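Local coordinates for protein NAD nucleotidase (PDB 3ZTV) that degrades NAD to adenosine and nicotinamide riboside, and acts as a zinc-dependent periplasmic 5'-nucleotidase with a broad range of nucleotide substrates, at residues T394-L399 with Y468-R473; F78-G83 with V421-A426; A204-N209 with V261-A266; E501-D504 with R508-V511; Q38-I43 with G307-L312. One frame throughout, in Å; residues are numbered along the deposited sequence.

Contact 1: residues T394-L399 with Y468-R473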
# COMPACT_ATOMS: atom_id res chain seq x y z
N THR A 394 10.47 25.69 21.67
CA THR A 394 9.85 24.53 22.32
C THR A 394 8.87 23.85 21.36
O THR A 394 8.73 22.63 21.37
CB THR A 394 9.15 24.89 23.66
OG1 THR A 394 7.95 25.61 23.41
CG2 THR A 394 10.08 25.71 24.57
N MET A 395 8.20 24.64 20.53
CA MET A 395 7.29 24.11 19.53
C MET A 395 8.05 23.40 18.40
O MET A 395 7.65 22.34 17.92
CB MET A 395 6.44 25.25 18.96
CG MET A 395 5.59 25.94 20.02
SD MET A 395 5.11 27.64 19.62
CE MET A 395 3.92 27.31 18.33
N TYR A 396 9.14 24.02 17.97
CA TYR A 396 9.96 23.48 16.89
C TYR A 396 10.51 22.10 17.26
O TYR A 396 10.64 21.21 16.42
CB TYR A 396 11.09 24.46 16.60
CG TYR A 396 12.07 24.07 15.51
CD1 TYR A 396 11.82 24.35 14.18
CD2 TYR A 396 13.26 23.44 15.83
CE1 TYR A 396 12.73 24.01 13.19
CE2 TYR A 396 14.17 23.10 14.86
CZ TYR A 396 13.90 23.39 13.54
OH TYR A 396 14.82 23.03 12.58
N ASN A 397 10.82 21.93 18.54
CA ASN A 397 11.37 20.68 19.05
C ASN A 397 10.40 19.49 19.05
O ASN A 397 10.83 18.34 19.14
CB ASN A 397 11.90 20.91 20.47
CG ASN A 397 12.41 19.64 21.12
OD1 ASN A 397 13.47 19.12 20.76
ND2 ASN A 397 11.66 19.13 22.10
N GLU A 398 9.10 19.75 18.93
CA GLU A 398 8.10 18.68 19.01
C GLU A 398 8.13 17.69 17.86
O GLU A 398 8.08 16.48 18.08
CB GLU A 398 6.69 19.27 19.12
CG GLU A 398 6.32 19.80 20.49
CD GLU A 398 5.95 18.70 21.47
OE1 GLU A 398 6.18 17.51 21.18
OE2 GLU A 398 5.42 19.04 22.55
N LEU A 399 8.21 18.20 16.63
CA LEU A 399 8.04 17.38 15.43
C LEU A 399 9.31 17.35 14.58
O LEU A 399 9.80 18.40 14.16
CB LEU A 399 6.89 17.91 14.57
CG LEU A 399 5.53 18.06 15.25
CD1 LEU A 399 4.50 18.60 14.28
CD2 LEU A 399 5.06 16.74 15.83
N TYR A 468 7.47 35.95 16.26
CA TYR A 468 8.85 35.49 16.41
C TYR A 468 8.87 34.02 16.07
O TYR A 468 7.89 33.31 16.31
CB TYR A 468 9.34 35.68 17.85
CG TYR A 468 9.43 37.12 18.32
CD1 TYR A 468 8.29 37.81 18.72
CD2 TYR A 468 10.65 37.79 18.37
CE1 TYR A 468 8.36 39.13 19.16
CE2 TYR A 468 10.73 39.11 18.81
CZ TYR A 468 9.58 39.77 19.20
OH TYR A 468 9.64 41.08 19.64
N GLY A 469 9.98 33.54 15.51
CA GLY A 469 10.06 32.17 15.04
C GLY A 469 11.28 31.38 15.46
O GLY A 469 12.26 31.92 15.98
N ALA A 470 11.18 30.07 15.24
CA ALA A 470 12.29 29.15 15.42
C ALA A 470 12.48 28.42 14.09
O ALA A 470 11.51 28.00 13.47
CB ALA A 470 11.99 28.15 16.52
N GLY A 471 13.73 28.29 13.65
CA GLY A 471 14.00 27.73 12.33
C GLY A 471 13.72 28.71 11.21
O GLY A 471 13.89 28.40 10.03
N ILE A 472 13.27 29.91 11.59
CA ILE A 472 13.05 31.02 10.66
C ILE A 472 13.50 32.29 11.36
O ILE A 472 13.30 32.45 12.55
CB ILE A 472 11.56 31.14 10.22
CG1 ILE A 472 11.41 32.22 9.15
CG2 ILE A 472 10.66 31.39 11.43
CD1 ILE A 472 10.07 32.21 8.42
N ARG A 473 14.14 33.18 10.60
CA ARG A 473 14.56 34.47 11.14
C ARG A 473 14.35 35.51 10.06
O ARG A 473 14.40 35.19 8.87
CB ARG A 473 16.02 34.43 11.62
CG ARG A 473 17.04 34.21 10.52
CD ARG A 473 18.42 33.98 11.11
NE ARG A 473 19.45 33.92 10.07
CZ ARG A 473 20.69 33.50 10.27
NH1 ARG A 473 21.07 33.10 11.48
NH2 ARG A 473 21.56 33.49 9.27

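Contact 2: residues F78-G83 with V421-A426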
# COMPACT_ATOMS: atom_id res chain seq x y z
N PHE A 78 -0.06 12.30 32.64
CA PHE A 78 0.88 11.49 31.88
C PHE A 78 2.31 11.80 32.28
O PHE A 78 3.06 10.91 32.67
CB PHE A 78 0.76 11.68 30.37
CG PHE A 78 1.84 10.96 29.64
CD1 PHE A 78 1.86 9.59 29.64
CD2 PHE A 78 2.89 11.65 29.07
CE1 PHE A 78 2.88 8.90 29.02
CE2 PHE A 78 3.91 10.97 28.44
CZ PHE A 78 3.90 9.59 28.42
N THR A 79 2.69 13.07 32.15
CA THR A 79 4.06 13.52 32.32
C THR A 79 4.71 13.06 33.62
O THR A 79 5.85 12.62 33.63
CB THR A 79 4.11 15.05 32.25
OG1 THR A 79 3.39 15.49 31.09
CG2 THR A 79 5.55 15.55 32.19
N LEU A 80 3.97 13.14 34.72
CA LEU A 80 4.56 12.88 36.03
C LEU A 80 4.50 11.42 36.43
O LEU A 80 5.13 11.02 37.42
CB LEU A 80 3.91 13.76 37.09
CG LEU A 80 4.06 15.25 36.81
CD1 LEU A 80 3.26 16.08 37.81
CD2 LEU A 80 5.53 15.65 36.84
N PHE A 81 3.77 10.61 35.66
CA PHE A 81 3.57 9.20 36.00
C PHE A 81 3.97 8.22 34.90
O PHE A 81 3.93 7.01 35.13
CB PHE A 81 2.12 8.95 36.43
CG PHE A 81 1.71 9.77 37.61
CD1 PHE A 81 2.07 9.39 38.90
CD2 PHE A 81 1.00 10.94 37.44
CE1 PHE A 81 1.72 10.16 40.00
CE2 PHE A 81 0.64 11.72 38.54
CZ PHE A 81 1.00 11.32 39.82
N GLY A 82 4.34 8.72 33.72
CA GLY A 82 4.78 7.87 32.63
C GLY A 82 3.75 6.85 32.18
O GLY A 82 4.11 5.78 31.68
N GLY A 83 2.46 7.15 32.36
CA GLY A 83 1.40 6.27 31.91
C GLY A 83 0.77 5.41 32.99
O GLY A 83 -0.28 4.81 32.76
N VAL A 421 13.36 25.80 36.86
CA VAL A 421 12.06 25.72 36.21
C VAL A 421 11.38 24.42 36.63
O VAL A 421 11.93 23.34 36.39
CB VAL A 421 12.18 25.74 34.67
CG1 VAL A 421 10.80 25.63 34.03
CG2 VAL A 421 12.88 27.00 34.21
N THR A 422 10.21 24.52 37.24
CA THR A 422 9.44 23.34 37.65
C THR A 422 8.35 23.03 36.62
O THR A 422 8.08 23.83 35.73
CB THR A 422 8.78 23.56 39.03
OG1 THR A 422 7.73 24.51 38.90
CG2 THR A 422 9.82 24.06 40.05
N PHE A 423 7.71 21.88 36.77
CA PHE A 423 6.57 21.54 35.92
C PHE A 423 5.47 22.59 36.04
O PHE A 423 4.89 23.01 35.04
CB PHE A 423 6.03 20.15 36.25
CG PHE A 423 7.03 19.05 36.01
CD1 PHE A 423 7.92 18.70 37.01
CD2 PHE A 423 7.08 18.37 34.80
CE1 PHE A 423 8.86 17.69 36.82
CE2 PHE A 423 8.01 17.36 34.59
CZ PHE A 423 8.90 17.01 35.60
N ASN A 424 5.18 23.02 37.27
CA ASN A 424 4.17 24.05 37.49
C ASN A 424 4.52 25.33 36.77
O ASN A 424 3.65 26.01 36.22
CB ASN A 424 4.03 24.38 38.98
CG ASN A 424 3.24 23.34 39.74
OD1 ASN A 424 2.28 22.77 39.23
ND2 ASN A 424 3.63 23.10 40.98
N ASP A 425 5.80 25.68 36.78
CA ASP A 425 6.26 26.90 36.14
C ASP A 425 5.90 26.95 34.65
O ASP A 425 5.57 28.01 34.13
CB ASP A 425 7.77 27.08 36.31
CG ASP A 425 8.18 27.36 37.75
OD1 ASP A 425 7.33 27.79 38.57
OD2 ASP A 425 9.36 27.16 38.06
N ALA A 426 5.98 25.81 33.97
CA ALA A 426 5.63 25.77 32.54
C ALA A 426 4.18 26.15 32.30
O ALA A 426 3.87 26.88 31.36
CB ALA A 426 5.92 24.39 31.96

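Contact 3: residues A204-N209 with V261-A266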
# COMPACT_ATOMS: atom_id res chain seq x y z
N ALA A 204 -7.60 5.23 13.11
CA ALA A 204 -7.25 5.85 11.83
C ALA A 204 -7.85 7.23 11.62
O ALA A 204 -7.45 7.94 10.69
CB ALA A 204 -7.63 4.94 10.66
N GLY A 205 -8.79 7.62 12.48
CA GLY A 205 -9.52 8.87 12.32
C GLY A 205 -10.81 8.71 11.52
O GLY A 205 -10.95 7.78 10.70
N SER A 206 -11.76 9.62 11.73
CA SER A 206 -13.04 9.53 11.03
C SER A 206 -12.90 9.49 9.51
O SER A 206 -13.57 8.69 8.85
CB SER A 206 -13.97 10.67 11.46
OG SER A 206 -14.50 10.43 12.75
N GLU A 207 -12.03 10.31 8.94
CA GLU A 207 -11.96 10.40 7.48
C GLU A 207 -11.55 9.05 6.89
O GLU A 207 -12.20 8.55 5.97
CB GLU A 207 -10.99 11.50 7.04
CG GLU A 207 -10.88 11.66 5.53
CD GLU A 207 -9.88 12.73 5.12
OE1 GLU A 207 -8.72 12.70 5.59
OE2 GLU A 207 -10.26 13.61 4.31
N LYS A 208 -10.49 8.46 7.43
CA LYS A 208 -9.99 7.19 6.92
C LYS A 208 -10.97 6.05 7.23
O LYS A 208 -11.17 5.17 6.39
CB LYS A 208 -8.59 6.89 7.48
CG LYS A 208 -8.03 5.54 7.05
CD LYS A 208 -7.78 5.43 5.55
CE LYS A 208 -6.76 6.43 5.07
NZ LYS A 208 -6.40 6.19 3.64
N ASN A 209 -11.60 6.08 8.40
CA ASN A 209 -12.58 5.05 8.74
C ASN A 209 -13.84 5.10 7.86
O ASN A 209 -14.42 4.05 7.53
CB ASN A 209 -12.96 5.11 10.23
CG ASN A 209 -11.86 4.61 11.14
OD1 ASN A 209 -10.90 3.96 10.67
ND2 ASN A 209 -11.99 4.88 12.43
N VAL A 261 -20.21 3.62 11.65
CA VAL A 261 -18.98 4.28 12.09
C VAL A 261 -19.32 5.31 13.16
O VAL A 261 -20.25 6.10 13.00
CB VAL A 261 -18.33 5.03 10.90
CG1 VAL A 261 -17.06 5.78 11.34
CG2 VAL A 261 -18.04 4.08 9.74
N MET A 262 -18.58 5.32 14.27
CA MET A 262 -18.84 6.32 15.29
C MET A 262 -17.62 6.58 16.18
O MET A 262 -16.81 5.68 16.41
CB MET A 262 -20.06 5.95 16.15
CG MET A 262 -19.85 4.82 17.14
SD MET A 262 -19.69 3.18 16.39
CE MET A 262 -19.86 2.18 17.87
N GLU A 263 -17.52 7.82 16.67
CA GLU A 263 -16.49 8.25 17.62
C GLU A 263 -17.19 8.79 18.87
O GLU A 263 -18.42 9.04 18.85
CB GLU A 263 -15.62 9.33 16.97
CG GLU A 263 -14.32 9.63 17.70
CD GLU A 263 -13.34 10.44 16.87
OE1 GLU A 263 -13.76 11.15 15.94
OE2 GLU A 263 -12.13 10.37 17.15
N GLY A 264 -16.42 8.99 19.94
CA GLY A 264 -16.93 9.44 21.22
C GLY A 264 -16.27 10.72 21.72
O GLY A 264 -15.87 10.83 22.89
N TRP A 265 -16.18 11.71 20.84
CA TRP A 265 -15.60 13.01 21.21
C TRP A 265 -14.16 12.82 21.69
O TRP A 265 -13.37 12.17 20.99
CB TRP A 265 -16.50 13.74 22.23
CG TRP A 265 -16.42 15.25 22.18
CD1 TRP A 265 -15.70 16.01 21.31
CD2 TRP A 265 -17.11 16.17 23.04
NE1 TRP A 265 -15.90 17.35 21.58
CE2 TRP A 265 -16.76 17.47 22.63
CE3 TRP A 265 -18.00 16.01 24.11
CZ2 TRP A 265 -17.26 18.61 23.27
CZ3 TRP A 265 -18.49 17.14 24.74
CH2 TRP A 265 -18.11 18.42 24.33
N ALA A 266 -13.79 13.36 22.86
CA ALA A 266 -12.45 13.16 23.42
C ALA A 266 -12.43 13.59 24.88
O ALA A 266 -13.44 14.04 25.43
CB ALA A 266 -11.42 13.96 22.61

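Contact 4: residues E501-D504 with R508-V511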
# COMPACT_ATOMS: atom_id res chain seq x y z
N GLU A 501 19.44 29.33 5.13
CA GLU A 501 19.31 29.56 3.70
C GLU A 501 18.18 30.55 3.46
O GLU A 501 17.28 30.68 4.29
CB GLU A 501 18.98 28.25 2.98
CG GLU A 501 19.98 27.13 3.19
CD GLU A 501 19.53 25.81 2.56
OE1 GLU A 501 18.31 25.58 2.47
OE2 GLU A 501 20.41 25.02 2.16
N PRO A 502 18.21 31.26 2.32
CA PRO A 502 17.09 32.14 1.98
C PRO A 502 15.80 31.33 1.84
O PRO A 502 15.84 30.21 1.33
CB PRO A 502 17.50 32.74 0.63
CG PRO A 502 18.56 31.84 0.10
CD PRO A 502 19.25 31.25 1.27
N ILE A 503 14.68 31.87 2.29
CA ILE A 503 13.41 31.18 2.09
C ILE A 503 13.13 31.11 0.59
O ILE A 503 13.52 32.01 -0.16
CB ILE A 503 12.24 31.86 2.84
CG1 ILE A 503 11.03 30.92 2.91
CG2 ILE A 503 11.87 33.19 2.18
CD1 ILE A 503 9.96 31.36 3.90
N ASP A 504 12.48 30.03 0.16
CA ASP A 504 12.14 29.80 -1.24
C ASP A 504 10.63 29.98 -1.40
O ASP A 504 9.85 29.21 -0.84
CB ASP A 504 12.56 28.39 -1.63
CG ASP A 504 12.27 28.06 -3.09
OD1 ASP A 504 11.45 28.74 -3.73
OD2 ASP A 504 12.87 27.09 -3.59
N ARG A 508 7.29 24.21 -0.44
CA ARG A 508 6.26 23.98 0.56
C ARG A 508 6.91 23.57 1.88
O ARG A 508 7.56 22.53 1.96
CB ARG A 508 5.26 22.93 0.08
CG ARG A 508 4.41 23.39 -1.10
CD ARG A 508 3.52 22.27 -1.64
NE ARG A 508 2.35 22.02 -0.81
CZ ARG A 508 2.02 20.83 -0.31
NH1 ARG A 508 2.79 19.78 -0.56
NH2 ARG A 508 0.94 20.70 0.44
N TYR A 509 6.75 24.41 2.89
CA TYR A 509 7.31 24.18 4.22
C TYR A 509 6.26 23.61 5.17
O TYR A 509 5.08 23.95 5.06
CB TYR A 509 7.83 25.49 4.81
CG TYR A 509 8.99 26.08 4.03
CD1 TYR A 509 8.76 26.97 2.99
CD2 TYR A 509 10.30 25.76 4.35
CE1 TYR A 509 9.82 27.51 2.27
CE2 TYR A 509 11.36 26.29 3.63
CZ TYR A 509 11.11 27.17 2.60
OH TYR A 509 12.18 27.70 1.89
N LEU A 510 6.69 22.75 6.09
CA LEU A 510 5.81 22.36 7.19
C LEU A 510 6.01 23.36 8.31
O LEU A 510 7.11 23.46 8.88
CB LEU A 510 6.08 20.93 7.66
CG LEU A 510 5.10 20.41 8.73
CD1 LEU A 510 3.69 20.31 8.17
CD2 LEU A 510 5.55 19.05 9.23
N VAL A 511 4.94 24.09 8.61
CA VAL A 511 4.99 25.22 9.53
C VAL A 511 4.15 24.91 10.76
O VAL A 511 2.98 24.50 10.65
CB VAL A 511 4.45 26.49 8.84
CG1 VAL A 511 4.33 27.63 9.84
CG2 VAL A 511 5.34 26.87 7.65
O HOH W 1 14.75 27.67 2.28

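Contact 5: residues Q38-I43 with G307-L312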
# COMPACT_ATOMS: atom_id res chain seq x y z
N GLN A 38 -25.52 31.04 27.52
CA GLN A 38 -24.22 30.38 27.57
C GLN A 38 -23.83 30.11 29.01
O GLN A 38 -23.88 31.00 29.87
CB GLN A 38 -23.14 31.21 26.87
CG GLN A 38 -21.74 30.62 27.04
CD GLN A 38 -20.87 30.82 25.82
OE1 GLN A 38 -19.90 31.60 25.85
NE2 GLN A 38 -21.18 30.12 24.74
N THR A 39 -23.45 28.86 29.28
CA THR A 39 -23.28 28.36 30.63
C THR A 39 -21.99 27.56 30.70
O THR A 39 -21.76 26.65 29.88
CB THR A 39 -24.48 27.48 31.03
OG1 THR A 39 -25.69 28.21 30.82
CG2 THR A 39 -24.38 27.04 32.47
N LYS A 40 -21.14 27.88 31.67
CA LYS A 40 -19.94 27.10 31.93
C LYS A 40 -20.32 25.93 32.82
O LYS A 40 -21.00 26.11 33.84
CB LYS A 40 -18.87 27.93 32.64
CG LYS A 40 -18.15 28.95 31.77
CD LYS A 40 -17.10 29.71 32.58
CE LYS A 40 -16.27 30.64 31.71
NZ LYS A 40 -15.26 31.37 32.51
N VAL A 41 -19.89 24.73 32.42
CA VAL A 41 -20.15 23.50 33.16
C VAL A 41 -18.89 22.65 33.15
O VAL A 41 -17.97 22.89 32.36
CB VAL A 41 -21.31 22.70 32.52
CG1 VAL A 41 -22.58 23.54 32.47
CG2 VAL A 41 -20.93 22.19 31.12
N ASP A 42 -18.83 21.67 34.05
CA ASP A 42 -17.76 20.68 34.04
C ASP A 42 -18.24 19.38 33.41
O ASP A 42 -19.37 18.94 33.68
CB ASP A 42 -17.26 20.40 35.46
CG ASP A 42 -16.55 21.59 36.07
OD1 ASP A 42 -15.82 22.28 35.32
OD2 ASP A 42 -16.73 21.85 37.27
N ILE A 43 -17.40 18.79 32.57
CA ILE A 43 -17.69 17.50 31.93
C ILE A 43 -16.54 16.53 32.09
O ILE A 43 -15.39 16.92 32.31
CB ILE A 43 -17.98 17.65 30.42
CG1 ILE A 43 -16.89 18.45 29.71
CG2 ILE A 43 -19.34 18.29 30.19
CD1 ILE A 43 -16.94 18.36 28.18
N GLY A 307 -19.84 41.32 33.68
CA GLY A 307 -18.93 40.48 32.92
C GLY A 307 -18.32 39.34 33.71
O GLY A 307 -17.34 38.73 33.27
N LYS A 308 -18.88 39.04 34.88
CA LYS A 308 -18.35 37.98 35.72
C LYS A 308 -19.18 36.70 35.64
O LYS A 308 -20.41 36.74 35.64
CB LYS A 308 -18.26 38.45 37.18
CG LYS A 308 -17.23 39.55 37.41
CD LYS A 308 -17.14 39.92 38.88
CE LYS A 308 -17.02 38.69 39.76
NZ LYS A 308 -15.84 37.85 39.42
N TRP A 309 -18.49 35.56 35.57
CA TRP A 309 -19.16 34.27 35.57
C TRP A 309 -19.58 33.89 36.99
O TRP A 309 -18.74 33.80 37.88
CB TRP A 309 -18.25 33.21 34.94
CG TRP A 309 -18.07 33.45 33.47
CD1 TRP A 309 -17.13 34.24 32.87
CD2 TRP A 309 -18.89 32.93 32.41
NE1 TRP A 309 -17.30 34.23 31.50
CE2 TRP A 309 -18.38 33.43 31.20
CE3 TRP A 309 -20.00 32.08 32.38
CZ2 TRP A 309 -18.94 33.11 29.96
CZ3 TRP A 309 -20.55 31.76 31.16
CH2 TRP A 309 -20.02 32.27 29.96
N ALA A 310 -20.88 33.68 37.19
CA ALA A 310 -21.42 33.42 38.52
C ALA A 310 -22.37 32.22 38.52
O ALA A 310 -23.08 31.99 37.55
CB ALA A 310 -22.12 34.66 39.07
N GLU A 311 -22.39 31.48 39.62
CA GLU A 311 -23.28 30.33 39.76
C GLU A 311 -24.75 30.71 39.79
O GLU A 311 -25.14 31.64 40.49
CB GLU A 311 -22.94 29.55 41.03
CG GLU A 311 -21.58 28.89 40.99
CD GLU A 311 -21.55 27.62 40.14
OE1 GLU A 311 -22.63 27.12 39.73
OE2 GLU A 311 -20.44 27.11 39.87
N LEU A 312 -25.56 29.97 39.04
CA LEU A 312 -27.01 30.11 39.10
C LEU A 312 -27.50 29.81 40.51
O LEU A 312 -26.90 29.02 41.23
CB LEU A 312 -27.68 29.16 38.10
CG LEU A 312 -27.45 29.49 36.62
CD1 LEU A 312 -28.10 28.45 35.73
CD2 LEU A 312 -27.96 30.89 36.30

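Contact 1: residues T394-L399 with Y468-R473
The carbonyl oxygen A470 O lies 3.7 Å from Y396 CD1, approaching the ring obliquely. No hydrogen bond crosses between the two segments, so the contact rests on packing. The motif is a helix laid on a β-sheet in the C-terminal nucleotidase domain: helix 386-396 packs across the five-stranded sheet, and here meets its outermost strand 467-470, next to 404-408. A470 is tied by backbone bonding to T405, which the Y396 side chain also touches. The β-carbons make the apolar contact, with Y396 CB 3.8 Å from A470 CB. CG of Y396 stands anti to the backbone N (chi1 179°), which carries the ring beyond the alanine to the turn that follows it. That turn is made at G471, whose positive phi of 76° redirects the chain from strand 467-470 into strand 472-477, a member of a different sheet. K495 adds a cation-pi contact to the same tyrosine ring. With no side chain at G471, the ring can lie close to the backbone of the turn, where Y396 CE1 comes to 4.0 Å from G471 CA.

Contact 2: residues F78-G83 with V421-A426
One face of the F423 ring is occupied by a single methyl group, L80 CD2, while T79 CG2 approaches the ring obliquely. The leucine methyl stands 3.6 Å from the centroid of the F423 ring and only 4° off the ring normal. This is a well-centred CH-pi contact, and the methyl is nearly equidistant from all six ring carbons. The threonine methyl is displaced toward one side of the ring, with T79 CG2 3.9 Å from F423 CE2. L80 CG lies anti to its own carbonyl carbon (chi1 -60°) and, with chi2 extended (174°), this carries CD2 out over the ring; the leucine and phenylalanine side chains run past one another in opposite senses. I550 and K554 of helix 545-555 also touch F423. The contact bridges the N-terminal metallophosphoesterase part of the 5'-nucleotidase fold, which holds 78-83, and the C-terminal part, which holds 421-426. It carries no hydrogen bond between the segments. The T79 side chain lies about 11 Å from that of H22, a zinc ligand; its hydroxyl, T79 OG1, bonds to E547. On the other side of the interface, a capping box opens helix 423-429. D425 N donates to T422 OG1 over 3.1 Å, and T422 N donates to D425 OD2 over 2.9 Å, meeting that oxygen from above the carboxylate plane. Around L80 the chain turns, F78 O accepting from both F81 N and G82 N.

Contact 3: residues A204-N209 with V261-A266
Polar contact between the segments is confined to S206 and E263. The hydroxyl S206 OG lies 3.4 Å from E263 OE1, a weak hydrogen bond at best. Stronger partners hold both groups: Y231 and S227 meet S206 OG, while E263 OE1 is hydrogen-bonded to S227 OG and accepts from Y229 N, and E263 OE2 accepts from H228 N. The glutamate thus grips the chain just after D226, a zinc ligand. Its side chain is about 4 Å from that of D20, another zinc ligand, and about 7 Å from a bound zinc ion, consistent with a second-shell role at the metal site. CG of E263 lies anti to the backbone N (chi1 -166°) and the rest of the chain is extended, which lets the carboxylate span the gap.

Van der Waals contact is made by V261, whose CG2 is 4.2 Å from N209 O and whose CG1 is 4.3 Å from N209 CB. The N209 amide is engaged with S202 and T224. Backbone bonding of N209 N to G205 O, at 2.9 Å, closes the first helical turn.

Strand 198-203, helix 206-215 and strand 221-224 form a beta-alpha-beta crossover between adjacent parallel strands. The start of this helix reaches past 221-224 to the next parallel strand, 258-263, with T224 touching S206, V261 and E263.

Contact 4: residues E501-D504 with R508-V511
Y509 OH receives the backbone N-H of D504 in a 2.9 Å hydrogen bond that is close to straight, with an N-H...O angle of 162°. A water sits 2.6 Å from the same Y509 OH, near the ring plane, and donates to P502 O at 2.9 Å, so it bridges the tyrosine to P502, two residues before D504. D504 O also lies near the ring plane, at the edge, 3.5 Å from Y509 CE1. I503 comes in obliquely, its CG1 3.7 Å from Y509 CE1; that branch is placed anti to the isoleucine backbone N (chi1 -165°).

In the next shell, V492 touches both I503 and Y509, and I503 also packs on V446 and K447 of helix 443-460. Backbone bonds fix the two ends: I503 to V490 in the four-stranded sheet, and Y509 to M441 in the five-stranded one. D504 OD1 accepts from N506 N within the short connection. The contact therefore closes the link by which the chain passes from edge strand 500-502 to strand 508-514 of the other sheet.

A phenol oxygen serves here as acceptor for a main-chain N-H where the strand has ended, and its two polar partners would hold that oxygen in place.

Contact 5: residues Q38-I43 with G307-L312
K40 lays its chain from CG to CE over one face of the W309 indole and sets its ammonium group above the five-membered ring. The two residues come from two antiparallel β-hairpins, 28-34 with 37-43 and 301-303 with 309-311, that pack together. Strands 38-43 and 309-311 approach to 8.5 Å between axes, at 67° between their directions.

The cation-pi interaction is well centred: K40 NZ is 3.5 Å from the centroid of the five-membered ring of W309 and 14° off its normal. E29 gives the same ammonium group a second, long and weak ionic partner.

CH-pi contact supplements it, with K40 CE also 3.5 Å from that centroid and 10° off the normal. Nearer the backbone, K40 CG lies 3.7 Å from W309 CZ3, so the lysine runs from the six-membered ring to the five-membered one. The chain is extended beyond CG, which keeps successive carbons against the indole.

Backbone pairing of K40 with Q301 joins the hairpins directly, and T39, whose CB points away from segment 307-312, packs on V302. Salt bridges flank the junction, D42 with K299 and E311 with R317.

Edge contacts come from Q38 and involve the benzo end of the indole. Q38 O is 3.7 Å from W309 CZ3, near the ring plane. Q38 OE1 is held by R31, which also touches W309, while Q38 CG lies in the indole plane, 3.8 Å from W309 CH2.

Contact 3 lies beside the dinuclear zinc site of the phosphoesterase part and touches contact 5 through packing of W265 CZ3 on I43 CD1, 4.0 Å apart, although their centres are 30 Å apart. Contacts 1 and 4 lie in the C-terminal domain, away from the annotated sites, with centres 13 Å apart; both involve strands of the same five-stranded and four-stranded sheets. Contact 2 joins the two parts of the enzyme, its centre 29 Å from that of contact 3 and 21 Å from that of contact 1. Adenosine occupies a pocket in the C-terminal domain, and the K40 side chain of contact 5 is about 14 Å from it.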